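Long-range contact in 4-oxalocrotonate tautomerase (Staphylococcus aureus, PDB 2X4K), which belongs to the tautomerase family of the MIF clan, small beta-alpha-beta enzymes that in this case assemble from six copies of one short chain: residues Leu10-Ser15 with Glu47-His52. Sequence-based numbering, arbitrary orientation. Where two conformers were deposited one is given.
Sequences LLEGRS and EMKPNH
In the beta-alpha-beta unit of this tautomerase fold, strands 5-11 and 42-48 run parallel, and the contact joins their C-terminal ends. Two backbone bonds close the pairing. Met48 N donates to Leu10 O at 2.8 Å, and Glu12 N donates to Met48 O at 2.9 Å. Beyond it the chain leaves the strand and turns towards helix 16-34.

Glu47 holds that turn with its side chain. With CG anti to its carbonyl carbon (chi1 -68°) and the chain extended beyond, its carboxylate reaches the backbone of the loop. Glu47 OE2 accepts a bond from Gly13 N at 2.9 Å, met nearly along the C-O axis. Arg14 N makes a weaker bond to Glu47 OE2, 3.3 Å long. One oxygen thus ties two successive amides. The other oxygen, Glu47 OE1, is hydrogen-bonded to His52 NE2 of the fourth subunit, so the carboxylate links the loop to the subunit interface. Gly13 takes a positive phi (98°), a backbone region that glycine enters easily.

The extended Glu12 side chain slants across that of Lys49. Glu12 OE1 lies 3.5 Å from Lys49 CG, against the aliphatic part of the lysine and not its amine. Leu11 CD1 packs on Pro50 CD at 3.8 Å, and Leu11 also touches Tyr53. Met48 CE lies 3.7 Å from Leu10 N. Met2 of the third subunit packs on Leu10, Leu11 and Arg14. The Arg14 chain, bent at chi2 and chi3, folds back over its own loop. Arg14 NH2 donates almost straight to Leu11 O at 3.1 Å, with that oxygen in the guanidinium plane but the nitrogen above the carbonyl plane.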
ATOM      1  N   LEU A  10       7.949  -4.445  -8.362  1.00  8.83           N
ATOM      2  CA  LEU A  10       9.197  -4.580  -9.100  1.00  9.92           C
ATOM      3  C   LEU A  10       8.968  -4.331 -10.580  1.00  9.57           C
ATOM      4  O   LEU A  10       7.844  -4.273 -11.052  1.00  9.65           O
ATOM      5  CB  LEU A  10       9.862  -5.941  -8.843  1.00 10.42           C
ATOM      6  CG  LEU A  10       9.392  -7.160  -9.631  1.00 12.21           C
ATOM      7  CD1 LEU A  10      10.260  -8.361  -9.281  1.00 14.45           C
ATOM      8  CD2 LEU A  10       7.922  -7.447  -9.348  1.00 12.85           C
ATOM      9  N   LEU A  11      10.066  -4.168 -11.299  1.00 10.66           N
ATOM     10  CA  LEU A  11      10.030  -3.890 -12.724  1.00 11.09           C
ATOM     11  C   LEU A  11       9.272  -4.970 -13.481  1.00 11.14           C
ATOM     12  O   LEU A  11       9.481  -6.159 -13.243  1.00 11.97           O
ATOM     13  CB  LEU A  11      11.459  -3.823 -13.251  1.00 12.30           C
ATOM     14  CG  LEU A  11      11.659  -3.592 -14.745  1.00 13.50           C
ATOM     15  CD1 LEU A  11      11.076  -2.263 -15.171  1.00 14.03           C
ATOM     16  CD2 LEU A  11      13.135  -3.661 -15.076  1.00 15.33           C
ATOM     17  N   GLU A  12       8.424  -4.551 -14.411  1.00 11.29           N
ATOM     18  CA  GLU A  12       7.668  -5.481 -15.238  1.00 13.00           C
ATOM     19  C   GLU A  12       8.559  -6.340 -16.126  1.00 13.77           C
ATOM     20  O   GLU A  12       9.732  -6.036 -16.340  1.00 14.21           O
ATOM     21  CB  GLU A  12       6.693  -4.713 -16.119  1.00 13.91           C
ATOM     22  CG  GLU A  12       7.394  -3.869 -17.163  1.00 15.90           C
ATOM     23  CD  GLU A  12       6.446  -3.069 -18.013  1.00 18.91           C
ATOM     24  OE1 GLU A  12       5.220  -3.299 -17.925  1.00 22.05           O
ATOM     25  OE2 GLU A  12       6.935  -2.207 -18.770  1.00 20.91           O
ATOM     26  N   GLY A  13       7.970  -7.409 -16.643  1.00 15.36           N
ATOM     27  CA  GLY A  13       8.639  -8.276 -17.599  1.00 15.94           C
ATOM     28  C   GLY A  13       9.246  -9.518 -16.982  1.00 16.91           C
ATOM     29  O   GLY A  13      10.016 -10.217 -17.636  1.00 17.67           O
ATOM     30  N   ARG A  14       8.894  -9.818 -15.740  1.00 17.72           N
ATOM     31  CA  ARG A  14       9.403 -11.024 -15.095  1.00 18.79           C
ATOM     32  C   ARG A  14       8.771 -12.245 -15.759  1.00 18.63           C
ATOM     33  O   ARG A  14       7.632 -12.187 -16.199  1.00 18.12           O
ATOM     34  CB  ARG A  14       9.112 -10.995 -13.588  1.00 19.11           C
ATOM     35  CG  ARG A  14      10.100 -10.167 -12.730  1.00 20.65           C
ATOM     36  CD  ARG A  14      10.613  -8.894 -13.407  1.00 22.60           C
ATOM     37  NE  ARG A  14      11.678  -9.142 -14.378  1.00 25.29           N
ATOM     38  CZ  ARG A  14      12.281  -8.196 -15.097  1.00 26.43           C
ATOM     39  NH1 ARG A  14      13.236  -8.530 -15.956  1.00 27.90           N
ATOM     40  NH2 ARG A  14      11.945  -6.918 -14.958  1.00 26.90           N
ATOM     41  N   SER A  15       9.514 -13.347 -15.843  1.00 18.29           N
ATOM     42  CA  SER A  15       8.969 -14.592 -16.389  1.00 17.88           C
ATOM     43  C   SER A  15       7.984 -15.199 -15.403  1.00 17.11           C
ATOM     44  O   SER A  15       8.040 -14.901 -14.209  1.00 16.26           O
ATOM     45  CB  SER A  15      10.083 -15.588 -16.702  1.00 17.78           C
ATOM     46  OG  SER A  15      10.634 -16.109 -15.509  1.00 18.20           O
ATOM     47  N   GLU A  47       3.730  -5.395 -10.769  1.00 10.30           N
ATOM     48  CA  GLU A  47       4.763  -5.050 -11.730  0.50 10.85           C
ATOM     49  C   GLU A  47       4.623  -3.581 -12.129  1.00 11.34           C
ATOM     50  O   GLU A  47       3.510  -3.060 -12.254  1.00 12.99           O
ATOM     51  CB  GLU A  47       4.704  -5.988 -12.938  0.50 11.44           C
ATOM     52  CG  GLU A  47       5.112  -7.420 -12.589  0.50 11.97           C
ATOM     53  CD  GLU A  47       5.163  -8.350 -13.793  0.50 13.18           C
ATOM     54  OE1 GLU A  47       4.207  -9.121 -13.979  0.50 15.03           O
ATOM     55  OE2 GLU A  47       6.153  -8.323 -14.552  0.50 11.68           O
ATOM     56  N   MET A  48       5.762  -2.918 -12.304  1.00 11.22           N
ATOM     57  CA  MET A  48       5.804  -1.494 -12.619  1.00 12.10           C
ATOM     58  C   MET A  48       6.522  -1.249 -13.928  1.00 12.19           C
ATOM     59  O   MET A  48       7.570  -1.836 -14.194  1.00 12.16           O
ATOM     60  CB  MET A  48       6.574  -0.727 -11.537  1.00 12.16           C
ATOM     61  CG  MET A  48       6.171  -0.989 -10.104  1.00 13.80           C
ATOM     62  SD  MET A  48       7.136   0.043  -8.988  1.00 16.04           S
ATOM     63  CE  MET A  48       8.700  -0.821  -8.888  1.00 15.50           C
ATOM     64  N   LYS A  49       5.984  -0.336 -14.726  1.00 12.83           N
ATOM     65  CA  LYS A  49       6.696   0.148 -15.904  1.00 13.83           C
ATOM     66  C   LYS A  49       7.828   1.073 -15.453  1.00 13.30           C
ATOM     67  O   LYS A  49       7.676   1.800 -14.466  1.00 11.61           O
ATOM     68  CB  LYS A  49       5.753   0.916 -16.827  1.00 15.07           C
ATOM     69  CG  LYS A  49       4.585   0.092 -17.336  1.00 18.03           C
ATOM     70  CD  LYS A  49       3.672   0.903 -18.233  1.00 21.60           C
ATOM     71  CE  LYS A  49       2.547   0.046 -18.790  1.00 24.28           C
ATOM     72  NZ  LYS A  49       1.619   0.823 -19.657  1.00 26.41           N
ATOM     73  N   PRO A  50       8.956   1.075 -16.182  1.00 14.70           N
ATOM     74  CA  PRO A  50      10.108   1.887 -15.783  1.00 15.02           C
ATOM     75  C   PRO A  50       9.862   3.398 -15.819  1.00 14.49           C
ATOM     76  O   PRO A  50      10.579   4.145 -15.161  1.00 14.77           O
ATOM     77  CB  PRO A  50      11.189   1.479 -16.791  1.00 16.31           C
ATOM     78  CG  PRO A  50      10.444   0.942 -17.949  1.00 17.23           C
ATOM     79  CD  PRO A  50       9.251   0.265 -17.373  1.00 15.83           C
ATOM     80  N   ASN A  51       8.854   3.838 -16.567  1.00 14.19           N
ATOM     81  CA  ASN A  51       8.471   5.244 -16.573  1.00 14.32           C
ATOM     82  C   ASN A  51       7.510   5.607 -15.423  1.00 13.03           C
ATOM     83  O   ASN A  51       7.038   6.750 -15.355  1.00 13.55           O
ATOM     84  CB  ASN A  51       7.887   5.635 -17.939  1.00 15.49           C
ATOM     85  CG  ASN A  51       6.537   5.029 -18.185  1.00 16.90           C
ATOM     86  OD1 ASN A  51       6.243   3.943 -17.698  1.00 19.23           O
ATOM     87  ND2 ASN A  51       5.696   5.732 -18.934  1.00 20.36           N
ATOM     88  N   HIS A  52       7.260   4.662 -14.507  1.00 12.06           N
ATOM     89  CA  HIS A  52       6.377   4.896 -13.362  0.50 11.58           C
ATOM     90  C   HIS A  52       7.072   4.823 -12.018  1.00 11.14           C
ATOM     91  O   HIS A  52       6.421   4.837 -10.985  1.00 11.65           O
ATOM     92  CB  HIS A  52       5.230   3.899 -13.371  0.50 11.55           C
ATOM     93  CG  HIS A  52       4.163   4.249 -14.344  0.50 11.52           C
ATOM     94  ND1 HIS A  52       4.373   4.235 -15.706  0.50 11.48           N
ATOM     95  CD2 HIS A  52       2.889   4.655 -14.157  0.50 12.57           C
ATOM     96  CE1 HIS A  52       3.260   4.596 -16.317  0.50 12.35           C
ATOM     97  NE2 HIS A  52       2.347   4.860 -15.401  0.50 12.60           N
TER